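Local atomic coordinates of glycoside hydrolase family protein (Novosphingobium sp. PP1Y, PDB entry 6Q2F), a protein that probably hydrolyses alpha-L-rhamnosides, releasing terminal L-rhamnose from glycosides as an alpha-L-rhamnosidase of a glycoside hydrolase family. Residues 172-175 with 181-184; 239-244 with 370-375; 666-671 with 904-909; 879-884 with 892-897. One frame throughout, in Å; residues are numbered along the deposited sequence.

Contact 1 (172-175 with 181-184)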
loop_
_atom_site.group_PDB
_atom_site.type_symbol
_atom_site.label_atom_id
_atom_site.label_comp_id
_atom_site.label_asym_id
_atom_site.label_seq_id
_atom_site.Cartn_x
_atom_site.Cartn_y
_atom_site.Cartn_z
ATOM N N SER A 172 2.651 -17.662 -37.078
ATOM C CA SER A 172 2.685 -17.840 -35.638
ATOM C C SER A 172 2.663 -16.480 -34.937
ATOM O O SER A 172 3.313 -15.536 -35.388
ATOM C CB SER A 172 3.940 -18.621 -35.243
ATOM O OG SER A 172 3.920 -19.943 -35.753
ATOM N N PRO A 173 1.898 -16.340 -33.861
ATOM C CA PRO A 173 2.013 -15.146 -33.015
ATOM C C PRO A 173 3.405 -15.038 -32.422
ATOM O O PRO A 173 4.101 -16.052 -32.267
ATOM C CB PRO A 173 0.963 -15.388 -31.919
ATOM C CG PRO A 173 -0.003 -16.326 -32.525
ATOM C CD PRO A 173 0.808 -17.222 -33.422
ATOM N N PRO A 174 3.844 -13.832 -32.061
ATOM C CA PRO A 174 5.160 -13.690 -31.432
ATOM C C PRO A 174 5.294 -14.610 -30.232
ATOM O O PRO A 174 4.332 -14.865 -29.506
ATOM C CB PRO A 174 5.192 -12.220 -31.001
ATOM C CG PRO A 174 4.177 -11.551 -31.855
ATOM C CD PRO A 174 3.109 -12.558 -32.119
ATOM N N GLY A 175 6.507 -15.127 -30.042
ATOM C CA GLY A 175 6.852 -15.860 -28.844
ATOM C C GLY A 175 7.822 -15.135 -27.925
ATOM O O GLY A 175 8.331 -15.742 -26.994
ATOM N N GLN A 181 3.433 -8.086 -27.704
ATOM C CA GLN A 181 3.817 -8.558 -29.017
ATOM C C GLN A 181 5.278 -8.954 -29.097
ATOM O O GLN A 181 5.718 -9.858 -28.446
ATOM C CB GLN A 181 3.362 -7.633 -30.140
ATOM C CG GLN A 181 1.868 -7.551 -30.341
ATOM C CD GLN A 181 1.286 -8.784 -30.979
ATOM O OE1 GLN A 181 1.462 -9.851 -30.507
ATOM N NE2 GLN A 181 0.621 -8.614 -32.076
ATOM N N THR A 182 6.011 -8.261 -29.947
ATOM C CA THR A 182 7.423 -8.498 -30.141
ATOM C C THR A 182 8.365 -7.764 -29.202
ATOM O O THR A 182 9.532 -7.977 -29.273
ATOM C CB THR A 182 7.866 -8.098 -31.562
ATOM O OG1 THR A 182 7.421 -6.788 -31.847
ATOM C CG2 THR A 182 7.292 -8.981 -32.561
ATOM N N LEU A 183 7.863 -6.907 -28.340
ATOM C CA LEU A 183 8.719 -6.108 -27.472
ATOM C C LEU A 183 9.500 -6.981 -26.496
ATOM O O LEU A 183 8.972 -7.938 -25.924
ATOM C CB LEU A 183 7.879 -5.085 -26.698
ATOM C CG LEU A 183 7.234 -4.001 -27.560
ATOM C CD1 LEU A 183 6.597 -2.939 -26.671
ATOM C CD2 LEU A 183 8.290 -3.385 -28.484
ATOM N N HIS A 184 10.754 -6.621 -26.281
ATOM C CA HIS A 184 11.603 -7.258 -25.286
ATOM C C HIS A 184 11.435 -6.575 -23.940
ATOM O O HIS A 184 10.888 -5.475 -23.847
ATOM C CB HIS A 184 13.060 -7.206 -25.751
ATOM C CG HIS A 184 13.312 -7.990 -26.998
ATOM N ND1 HIS A 184 13.557 -9.347 -26.983
ATOM C CD2 HIS A 184 13.315 -7.619 -28.299
ATOM C CE1 HIS A 184 13.710 -9.773 -28.226
ATOM N NE2 HIS A 184 13.567 -8.744 -29.041
#
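P174 turns its ring onto Q181 and T182, and no hydrogen bond joins 172-175 to 181-184: the contact is made by van der Waals touch alone. Two oxygens of Q181 meet different carbons of the ring. Its backbone O lies 3.5 Å from P174 CB, while the side-chain oxygen OE1 comes up to the neighbouring carbons, 3.5 Å from P174 CG and 3.6 Å from P174 CD. That second touch depends on a bend in the glutamine, whose chain folds at chi2 (-73°) and brings the amide back beside the proline; OE1 also has a hydrogen-bond partner beyond the two segments, and NE2 is held by the backbone O of W155. The apolar share is smaller. T182 contributes one methyl, CG2, set 4.1 Å from P174 CG, next to the glutamine on the same ring. The nearest CA atoms, those of P174 and T182, are 5.8 Å apart, so two parts of one surface loop close on each other through a single proline. This loop runs between strands 164-165 and 206-217; P173, P174 and Q181 rest on V154 of strand 151-160, and S172 and P173 reach R442 of strand 436-447, its neighbour in the four-stranded antiparallel sheet.

Contact 2 (239-244 with 370-375)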
loop_
_atom_site.group_PDB
_atom_site.type_symbol
_atom_site.label_atom_id
_atom_site.label_comp_id
_atom_site.label_asym_id
_atom_site.label_seq_id
_atom_site.Cartn_x
_atom_site.Cartn_y
_atom_site.Cartn_z
ATOM N N ALA A 239 9.865 1.971 -42.130
ATOM C CA ALA A 239 10.201 1.408 -40.828
ATOM C C ALA A 239 9.202 1.788 -39.743
ATOM O O ALA A 239 9.248 1.203 -38.657
ATOM C CB ALA A 239 11.606 1.843 -40.404
ATOM N N LEU A 240 8.304 2.740 -40.003
ATOM C CA LEU A 240 7.283 3.063 -39.014
ATOM C C LEU A 240 6.184 2.000 -38.961
ATOM O O LEU A 240 5.566 1.820 -37.902
ATOM C CB LEU A 240 6.693 4.443 -39.307
ATOM C CG LEU A 240 7.687 5.612 -39.234
ATOM C CD1 LEU A 240 7.159 6.851 -39.949
ATOM C CD2 LEU A 240 8.014 5.913 -37.773
ATOM N N VAL A 241 5.923 1.296 -40.077
ATOM C CA VAL A 241 4.996 0.165 -40.124
ATOM C C VAL A 241 5.764 -1.146 -40.081
ATOM O O VAL A 241 5.210 -2.210 -40.377
ATOM C CB VAL A 241 4.127 0.183 -41.391
ATOM C CG1 VAL A 241 3.267 -1.078 -41.456
ATOM C CG2 VAL A 241 3.286 1.472 -41.498
ATOM N N ASP A 242 7.047 -1.082 -39.747
ATOM C CA ASP A 242 7.856 -2.286 -39.789
ATOM C C ASP A 242 7.243 -3.360 -38.894
ATOM O O ASP A 242 6.498 -3.075 -37.950
ATOM C CB ASP A 242 9.280 -1.976 -39.342
ATOM C CG ASP A 242 10.308 -2.504 -40.303
ATOM O OD1 ASP A 242 9.939 -3.320 -41.178
ATOM O OD2 ASP A 242 11.483 -2.106 -40.176
ATOM N N ALA A 243 7.551 -4.618 -39.214
ATOM C CA ALA A 243 7.248 -5.709 -38.296
ATOM C C ALA A 243 7.855 -5.474 -36.918
ATOM O O ALA A 243 7.366 -6.040 -35.934
ATOM C CB ALA A 243 7.750 -7.038 -38.876
ATOM N N ASP A 244 8.904 -4.649 -36.835
ATOM C CA ASP A 244 9.565 -4.293 -35.582
ATOM C C ASP A 244 9.022 -2.952 -35.092
ATOM O O ASP A 244 9.489 -1.889 -35.513
ATOM C CB ASP A 244 11.077 -4.235 -35.778
ATOM C CG ASP A 244 11.817 -3.884 -34.500
ATOM O OD1 ASP A 244 11.188 -3.921 -33.419
ATOM O OD2 ASP A 244 13.030 -3.575 -34.573
ATOM N N GLN A 370 7.402 2.947 -33.823
ATOM C CA GLN A 370 6.206 2.752 -34.624
ATOM C C GLN A 370 5.408 4.043 -34.662
ATOM O O GLN A 370 5.246 4.715 -33.639
ATOM C CB GLN A 370 5.328 1.626 -34.060
ATOM C CG GLN A 370 4.074 1.345 -34.884
ATOM C CD GLN A 370 3.160 0.332 -34.216
ATOM O OE1 GLN A 370 3.225 0.134 -33.012
ATOM N NE2 GLN A 370 2.312 -0.319 -35.001
ATOM N N PHE A 371 4.899 4.374 -35.848
ATOM C CA PHE A 371 3.977 5.497 -36.006
ATOM C C PHE A 371 3.104 5.158 -37.209
ATOM O O PHE A 371 3.524 5.346 -38.356
ATOM C CB PHE A 371 4.717 6.815 -36.196
ATOM C CG PHE A 371 3.814 8.013 -36.280
ATOM C CD1 PHE A 371 2.512 7.963 -35.797
ATOM C CD2 PHE A 371 4.263 9.191 -36.846
ATOM C CE1 PHE A 371 1.679 9.067 -35.875
ATOM C CE2 PHE A 371 3.430 10.299 -36.927
ATOM C CZ PHE A 371 2.139 10.234 -36.442
ATOM N N GLU A 372 1.901 4.661 -36.938
ATOM C CA GLU A 372 1.042 4.066 -37.953
ATOM C C GLU A 372 -0.306 4.767 -37.956
ATOM O O GLU A 372 -0.954 4.876 -36.909
ATOM C CB GLU A 372 0.867 2.567 -37.684
ATOM C CG GLU A 372 0.156 1.790 -38.774
ATOM C CD GLU A 372 0.371 0.291 -38.631
ATOM O OE1 GLU A 372 1.390 -0.107 -38.010
ATOM O OE2 GLU A 372 -0.470 -0.486 -39.141
ATOM N N LEU A 373 -0.724 5.239 -39.125
ATOM C CA LEU A 373 -2.042 5.831 -39.301
ATOM C C LEU A 373 -2.982 4.803 -39.925
ATOM O O LEU A 373 -2.576 4.022 -40.792
ATOM C CB LEU A 373 -1.967 7.085 -40.177
ATOM C CG LEU A 373 -0.940 8.142 -39.753
ATOM C CD1 LEU A 373 -1.006 9.363 -40.651
ATOM C CD2 LEU A 373 -1.138 8.545 -38.305
ATOM N N HIS A 374 -4.237 4.812 -39.484
ATOM C CA HIS A 374 -5.232 3.835 -39.911
ATOM C C HIS A 374 -6.420 4.533 -40.560
ATOM O O HIS A 374 -6.919 5.537 -40.038
ATOM C CB HIS A 374 -5.718 2.998 -38.725
ATOM C CG HIS A 374 -4.645 2.179 -38.081
ATOM N ND1 HIS A 374 -4.251 0.954 -38.574
ATOM C CD2 HIS A 374 -3.892 2.401 -36.977
ATOM C CE1 HIS A 374 -3.296 0.458 -37.808
ATOM N NE2 HIS A 374 -3.061 1.314 -36.830
ATOM N N SER A 375 -6.881 3.991 -41.693
ATOM C CA SER A 375 -8.123 4.476 -42.290
ATOM C C SER A 375 -9.321 4.127 -41.417
ATOM O O SER A 375 -10.270 4.910 -41.314
ATOM C CB SER A 375 -8.319 3.883 -43.685
ATOM O OG SER A 375 -7.098 3.771 -44.391
#
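L240 has more surface buried here than any other residue and meets F371 by both backbone and side chain. Its carbonyl O accepts a weak hydrogen bond from F371 N (3.3 Å, 155° at the hydrogen) and a CA-H...O contact from Q370 CA at 3.5 Å, so two neighbouring donors of strand 366-374 converge on one oxygen. The leucine side chain runs beside that of F371 in the same direction: CB sits 3.4 Å from the backbone O of F371, and CD2 lies 3.8 Å from F371 CB. The phenyl ring itself leads off, past L261 and L263, which L240 touches as well. At the exposed margin V241 crosses E372 at about a right angle, one methyl, CG1, 4.0 Å from E372 OE1 and the other near E372 CG. The glutamate chain is extended, with CG trans to the backbone N (chi1 -172°), and its OE1 takes a bond from Q370 NE2 (3.2 Å) that arrives from above the carboxylate plane yet lies in the plane of the amide. Alanine in place of E372 would probably leave Q370 NE2 without this acceptor and strip the cover from the V241 methyls. A loop tucked against a strand, with its leucine buried against the facing sheet, suits a two-sheet beta-sandwich, here probably of the galactose-binding-like kind.

Contact 3 (666-671 with 904-909)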
loop_
_atom_site.group_PDB
_atom_site.type_symbol
_atom_site.label_atom_id
_atom_site.label_comp_id
_atom_site.label_asym_id
_atom_site.label_seq_id
_atom_site.Cartn_x
_atom_site.Cartn_y
_atom_site.Cartn_z
ATOM N N LEU A 666 -0.268 7.921 13.604
ATOM C CA LEU A 666 -1.045 8.016 12.378
ATOM C C LEU A 666 -1.492 6.631 11.906
ATOM O O LEU A 666 -2.635 6.456 11.477
ATOM C CB LEU A 666 -0.227 8.741 11.305
ATOM C CG LEU A 666 -0.906 8.754 9.928
ATOM C CD1 LEU A 666 -2.246 9.556 9.983
ATOM C CD2 LEU A 666 0.025 9.329 8.856
ATOM N N GLU A 667 -0.615 5.627 12.005
ATOM C CA GLU A 667 -1.025 4.263 11.686
ATOM C C GLU A 667 -2.140 3.800 12.613
ATOM O O GLU A 667 -3.122 3.181 12.175
ATOM C CB GLU A 667 0.163 3.322 11.805
ATOM C CG GLU A 667 1.259 3.585 10.799
ATOM C CD GLU A 667 2.420 2.649 11.004
ATOM O OE1 GLU A 667 2.186 1.490 11.400
ATOM O OE2 GLU A 667 3.559 3.086 10.780
ATOM N N PHE A 668 -1.987 4.075 13.910
ATOM C CA PHE A 668 -2.991 3.665 14.882
ATOM C C PHE A 668 -4.356 4.279 14.563
ATOM O O PHE A 668 -5.364 3.570 14.509
ATOM C CB PHE A 668 -2.527 4.049 16.281
ATOM C CG PHE A 668 -1.462 3.130 16.844
ATOM C CD1 PHE A 668 -1.499 1.768 16.590
ATOM C CD2 PHE A 668 -0.446 3.627 17.642
ATOM C CE1 PHE A 668 -0.554 0.919 17.114
ATOM C CE2 PHE A 668 0.530 2.785 18.158
ATOM C CZ PHE A 668 0.469 1.425 17.899
ATOM N N VAL A 669 -4.405 5.597 14.326
ATOM C CA VAL A 669 -5.697 6.259 14.152
ATOM C C VAL A 669 -6.315 5.935 12.789
ATOM O O VAL A 669 -7.518 6.130 12.596
ATOM C CB VAL A 669 -5.547 7.777 14.365
ATOM C CG1 VAL A 669 -5.023 8.474 13.098
ATOM C CG2 VAL A 669 -6.874 8.382 14.842
ATOM N N THR A 670 -5.538 5.367 11.849
ATOM C CA THR A 670 -6.101 4.918 10.584
ATOM C C THR A 670 -6.644 3.497 10.652
ATOM O O THR A 670 -7.376 3.086 9.745
ATOM C CB THR A 670 -5.053 5.028 9.481
ATOM O OG1 THR A 670 -4.462 6.330 9.539
ATOM C CG2 THR A 670 -5.698 4.844 8.070
ATOM N N GLY A 671 -6.331 2.742 11.706
ATOM C CA GLY A 671 -6.856 1.392 11.871
ATOM C C GLY A 671 -5.800 0.318 12.045
ATOM O O GLY A 671 -6.150 -0.849 12.262
ATOM N N ILE A 904 -13.988 2.283 23.892
ATOM C CA ILE A 904 -12.643 2.835 23.920
ATOM C C ILE A 904 -12.534 3.797 22.750
ATOM O O ILE A 904 -12.723 3.389 21.601
ATOM C CB ILE A 904 -11.568 1.751 23.812
ATOM C CG1 ILE A 904 -11.681 0.761 24.967
ATOM C CG2 ILE A 904 -10.184 2.400 23.765
ATOM C CD1 ILE A 904 -10.878 -0.497 24.690
ATOM N N TYR A 905 -12.270 5.075 23.039
ATOM C CA TYR A 905 -11.965 6.050 22.002
ATOM C C TYR A 905 -10.477 6.330 21.999
ATOM O O TYR A 905 -9.867 6.500 23.054
ATOM C CB TYR A 905 -12.738 7.357 22.199
ATOM C CG TYR A 905 -14.203 7.247 21.899
ATOM C CD1 TYR A 905 -15.081 6.757 22.860
ATOM C CD2 TYR A 905 -14.722 7.640 20.672
ATOM C CE1 TYR A 905 -16.438 6.653 22.617
ATOM C CE2 TYR A 905 -16.094 7.532 20.416
ATOM C CZ TYR A 905 -16.940 7.044 21.403
ATOM O OH TYR A 905 -18.293 6.933 21.193
ATOM N N TYR A 906 -9.896 6.335 20.808
ATOM C CA TYR A 906 -8.502 6.694 20.606
ATOM C C TYR A 906 -8.478 8.032 19.900
ATOM O O TYR A 906 -9.090 8.169 18.844
ATOM C CB TYR A 906 -7.787 5.636 19.763
ATOM C CG TYR A 906 -6.317 5.899 19.509
ATOM C CD1 TYR A 906 -5.408 5.992 20.557
ATOM C CD2 TYR A 906 -5.835 6.036 18.221
ATOM C CE1 TYR A 906 -4.047 6.208 20.321
ATOM C CE2 TYR A 906 -4.488 6.253 17.978
ATOM C CZ TYR A 906 -3.602 6.326 19.019
ATOM O OH TYR A 906 -2.259 6.532 18.737
ATOM N N LEU A 907 -7.762 9.002 20.476
ATOM C CA LEU A 907 -7.668 10.359 19.950
ATOM C C LEU A 907 -6.207 10.718 19.691
ATOM O O LEU A 907 -5.325 10.394 20.500
ATOM C CB LEU A 907 -8.254 11.379 20.933
ATOM C CG LEU A 907 -9.641 11.168 21.552
ATOM C CD1 LEU A 907 -10.069 12.416 22.332
ATOM C CD2 LEU A 907 -10.657 10.868 20.477
ATOM N N VAL A 908 -5.948 11.429 18.592
ATOM C CA VAL A 908 -4.603 11.925 18.302
ATOM C C VAL A 908 -4.690 13.394 17.929
ATOM O O VAL A 908 -5.343 13.744 16.939
ATOM C CB VAL A 908 -3.918 11.150 17.174
ATOM C CG1 VAL A 908 -2.469 11.685 17.006
ATOM C CG2 VAL A 908 -3.940 9.668 17.483
ATOM N N ASN A 909 -4.016 14.246 18.701
ATOM C CA ASN A 909 -3.890 15.659 18.357
ATOM C C ASN A 909 -2.795 15.784 17.309
ATOM O O ASN A 909 -1.605 15.832 17.626
ATOM C CB ASN A 909 -3.582 16.502 19.590
ATOM C CG ASN A 909 -3.130 17.899 19.234
ATOM O OD1 ASN A 909 -3.560 18.462 18.235
ATOM N ND2 ASN A 909 -2.252 18.475 20.062
#
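Y906 lays the CE2 side of its ring against F668, with CE2 only 3.4 Å from F668 CB. The contact joins helix 657-670, an outer helix of the (beta/alpha)8 barrel, to strand 902-908 of the large antiparallel sheet that follows later in the chain. Helix and strand axes run largely against each other (141°) and approach to 8.9 Å. The tyrosine projects straight at the helix because its CG is trans to the backbone N (chi1 -179°), and its hydroxyl ends 3.6 Å from F668 CD2. From there the phenylalanine ring turns off toward I718 and L725 of helix 712-726. V669 meets the same CE2 corner: its backbone N lies at the ring edge, 3.7 Å from Y906 CE2. Two residues further along the strand, and so on the same side of it, V908 presents its CG2 to V669 CB at 4.0 Å, so a valine pair extends the apolar seam; F963 meets the Y906 ring within the sheet. Exchanging Y906 for alanine would probably open a gap between helix and sheet, with F668 CB and the V669 backbone stripped of their cover. The helix stops just past these residues in a Schellman motif at G671, whose positive phi (124°) suits glycine, and G671 N bonds to F668 O at 3.1 Å.

Contact 4 (879-884 with 892-897)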
loop_
_atom_site.group_PDB
_atom_site.type_symbol
_atom_site.label_atom_id
_atom_site.label_comp_id
_atom_site.label_asym_id
_atom_site.label_seq_id
_atom_site.Cartn_x
_atom_site.Cartn_y
_atom_site.Cartn_z
ATOM N N PRO A 879 -23.438 12.556 16.103
ATOM C CA PRO A 879 -21.993 12.362 15.902
ATOM C C PRO A 879 -21.404 11.415 16.933
ATOM O O PRO A 879 -21.764 11.448 18.111
ATOM C CB PRO A 879 -21.413 13.770 16.072
ATOM C CG PRO A 879 -22.569 14.710 15.962
ATOM C CD PRO A 879 -23.800 13.962 16.358
ATOM N N ASP A 880 -20.475 10.568 16.482
ATOM C CA ASP A 880 -19.799 9.676 17.414
ATOM C C ASP A 880 -18.770 10.430 18.240
ATOM O O ASP A 880 -18.725 10.295 19.473
ATOM C CB ASP A 880 -19.138 8.527 16.653
ATOM C CG ASP A 880 -18.765 7.369 17.558
ATOM O OD1 ASP A 880 -19.216 7.370 18.722
ATOM O OD2 ASP A 880 -18.030 6.455 17.095
ATOM N N PHE A 881 -17.914 11.213 17.580
ATOM C CA PHE A 881 -16.911 12.003 18.282
ATOM C C PHE A 881 -16.836 13.376 17.647
ATOM O O PHE A 881 -16.726 13.502 16.426
ATOM C CB PHE A 881 -15.517 11.356 18.261
ATOM C CG PHE A 881 -14.427 12.265 18.796
ATOM C CD1 PHE A 881 -14.327 12.531 20.148
ATOM C CD2 PHE A 881 -13.538 12.877 17.938
ATOM C CE1 PHE A 881 -13.350 13.388 20.640
ATOM C CE2 PHE A 881 -12.556 13.724 18.416
ATOM C CZ PHE A 881 -12.460 13.980 19.769
ATOM N N THR A 882 -16.887 14.401 18.482
ATOM C CA THR A 882 -16.662 15.763 18.032
ATOM C C THR A 882 -16.115 16.553 19.210
ATOM O O THR A 882 -16.028 16.046 20.330
ATOM C CB THR A 882 -17.933 16.405 17.483
ATOM O OG1 THR A 882 -17.578 17.608 16.789
ATOM C CG2 THR A 882 -18.875 16.746 18.630
ATOM N N PHE A 883 -15.734 17.801 18.950
ATOM C CA PHE A 883 -15.039 18.570 19.973
ATOM C C PHE A 883 -15.134 20.062 19.689
ATOM O O PHE A 883 -15.176 20.489 18.530
ATOM C CB PHE A 883 -13.563 18.160 20.069
ATOM C CG PHE A 883 -12.802 18.326 18.789
ATOM C CD1 PHE A 883 -12.190 19.531 18.477
ATOM C CD2 PHE A 883 -12.701 17.273 17.891
ATOM C CE1 PHE A 883 -11.484 19.684 17.297
ATOM C CE2 PHE A 883 -11.994 17.416 16.695
ATOM C CZ PHE A 883 -11.384 18.626 16.403
ATOM N N THR A 884 -15.145 20.846 20.767
ATOM C CA THR A 884 -15.076 22.297 20.697
ATOM C C THR A 884 -13.842 22.777 21.448
ATOM O O THR A 884 -13.246 22.033 22.231
ATOM C CB THR A 884 -16.329 22.960 21.288
ATOM O OG1 THR A 884 -16.391 22.705 22.693
ATOM C CG2 THR A 884 -17.584 22.388 20.637
ATOM N N ILE A 892 -8.349 16.212 15.068
ATOM C CA ILE A 892 -8.197 15.216 16.121
ATOM C C ILE A 892 -8.949 13.974 15.666
ATOM O O ILE A 892 -10.059 13.712 16.153
ATOM C CB ILE A 892 -8.704 15.744 17.476
ATOM C CG1 ILE A 892 -7.955 17.023 17.864
ATOM C CG2 ILE A 892 -8.523 14.703 18.571
ATOM C CD1 ILE A 892 -8.415 17.633 19.170
ATOM N N PRO A 893 -8.403 13.201 14.726
ATOM C CA PRO A 893 -9.117 12.007 14.242
ATOM C C PRO A 893 -9.231 10.989 15.363
ATOM O O PRO A 893 -8.580 11.098 16.403
ATOM C CB PRO A 893 -8.239 11.499 13.090
ATOM C CG PRO A 893 -6.837 11.951 13.487
ATOM C CD PRO A 893 -7.024 13.282 14.204
ATOM N N PHE A 894 -10.066 9.976 15.157
ATOM C CA PHE A 894 -10.351 9.090 16.273
ATOM C C PHE A 894 -10.639 7.685 15.778
ATOM O O PHE A 894 -11.085 7.478 14.643
ATOM C CB PHE A 894 -11.559 9.580 17.084
ATOM C CG PHE A 894 -12.878 9.337 16.390
ATOM C CD1 PHE A 894 -13.286 10.153 15.353
ATOM C CD2 PHE A 894 -13.702 8.292 16.778
ATOM C CE1 PHE A 894 -14.514 9.946 14.727
ATOM C CE2 PHE A 894 -14.924 8.079 16.162
ATOM C CZ PHE A 894 -15.329 8.910 15.134
ATOM N N VAL A 895 -10.407 6.726 16.676
ATOM C CA VAL A 895 -10.888 5.360 16.536
ATOM C C VAL A 895 -11.823 5.072 17.697
ATOM O O VAL A 895 -11.582 5.517 18.837
ATOM C CB VAL A 895 -9.737 4.339 16.493
ATOM C CG1 VAL A 895 -10.301 2.937 16.378
ATOM C CG2 VAL A 895 -8.804 4.648 15.303
ATOM N N HIS A 896 -12.880 4.316 17.403
ATOM C CA HIS A 896 -13.874 3.889 18.378
ATOM C C HIS A 896 -13.888 2.374 18.374
ATOM O O HIS A 896 -14.186 1.759 17.345
ATOM C CB HIS A 896 -15.268 4.443 18.039
ATOM C CG HIS A 896 -16.331 4.114 19.044
ATOM N ND1 HIS A 896 -17.647 4.519 18.896
ATOM C CD2 HIS A 896 -16.282 3.421 20.205
ATOM C CE1 HIS A 896 -18.363 4.070 19.913
ATOM N NE2 HIS A 896 -17.555 3.420 20.733
ATOM N N ARG A 897 -13.562 1.778 19.513
ATOM C CA ARG A 897 -13.618 0.338 19.717
ATOM C C ARG A 897 -14.741 0.016 20.690
ATOM O O ARG A 897 -15.051 0.818 21.575
ATOM C CB ARG A 897 -12.268 -0.161 20.260
ATOM C CG ARG A 897 -11.148 -0.098 19.214
ATOM C CD ARG A 897 -10.845 -1.507 18.793
ATOM N NE ARG A 897 -10.623 -1.601 17.389
ATOM C CZ ARG A 897 -10.600 -2.745 16.736
ATOM N NH1 ARG A 897 -10.809 -3.896 17.375
ATOM N NH2 ARG A 897 -10.382 -2.721 15.440
#
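The two segments run roughly antiparallel (156° between their directions) with CA atoms 7.5 Å apart at the nearest pair, F881 and F894, too wide for backbone pairing, so side chains fill the space between. F881 sets its CB over the centre of the F894 ring, 3.6 Å from the centroid and nearly on the ring normal, a CH-pi contact; beyond it the two side chains run past one another in opposing senses, and the rings meet obliquely with their planes at 47°. F894 presents that face with CG lodged between its backbone N and carbonyl carbon (chi1 75°). The F881 ring continues toward I892, its CE2 3.4 Å from the I892 carbonyl O, which lies at the ring edge. I892 in turn points its CD1 over the face of F883, 4.1 Å from the centroid, in a second CH-pi contact, while CB touches F883 CE2 at 3.8 Å. At the other end H896 ND1 donates to D880 OD2 (2.7 Å), which accepts through its syn lone pair and lies near the imidazole plane; the same OD2 skirts the edge of the F894 ring at CE2. The histidine is gripped from both nitrogens, since NE2 bonds to E903 OE1, and two carboxylates would probably favour a protonated ring. Y905 stacks on that ring and bonds through OH to D880 OD1. Together this is the interior of a curled antiparallel beta-sheet domain: an aromatic core between strands 881-884 and 894-899, closed at one end by a buried His-carboxylate hydrogen bond.

How the contacts relate
The contacts form two pairs on opposite sides of the chain's centre. Contacts 1 and 2 lie about 16 Å apart between centres and come in series; T182 OG1 packs 4.2 Å from A243 O, so the loop of contact 1 borders the beta-sandwich of contact 2. Contacts 3 and 4, about 9 Å apart between centres, share one sheet: strands 894-899 and 902-908 follow each other and are neighbours in it, with a probable bond from Y906 N to V895 O. Contact 4 is nested in the long chain excursion closed by contact 3, which ties this sheet to the barrel. Contacts 2 and 4 are about 60 Å apart between centres, consistent with a multidomain enzyme built round a barrel.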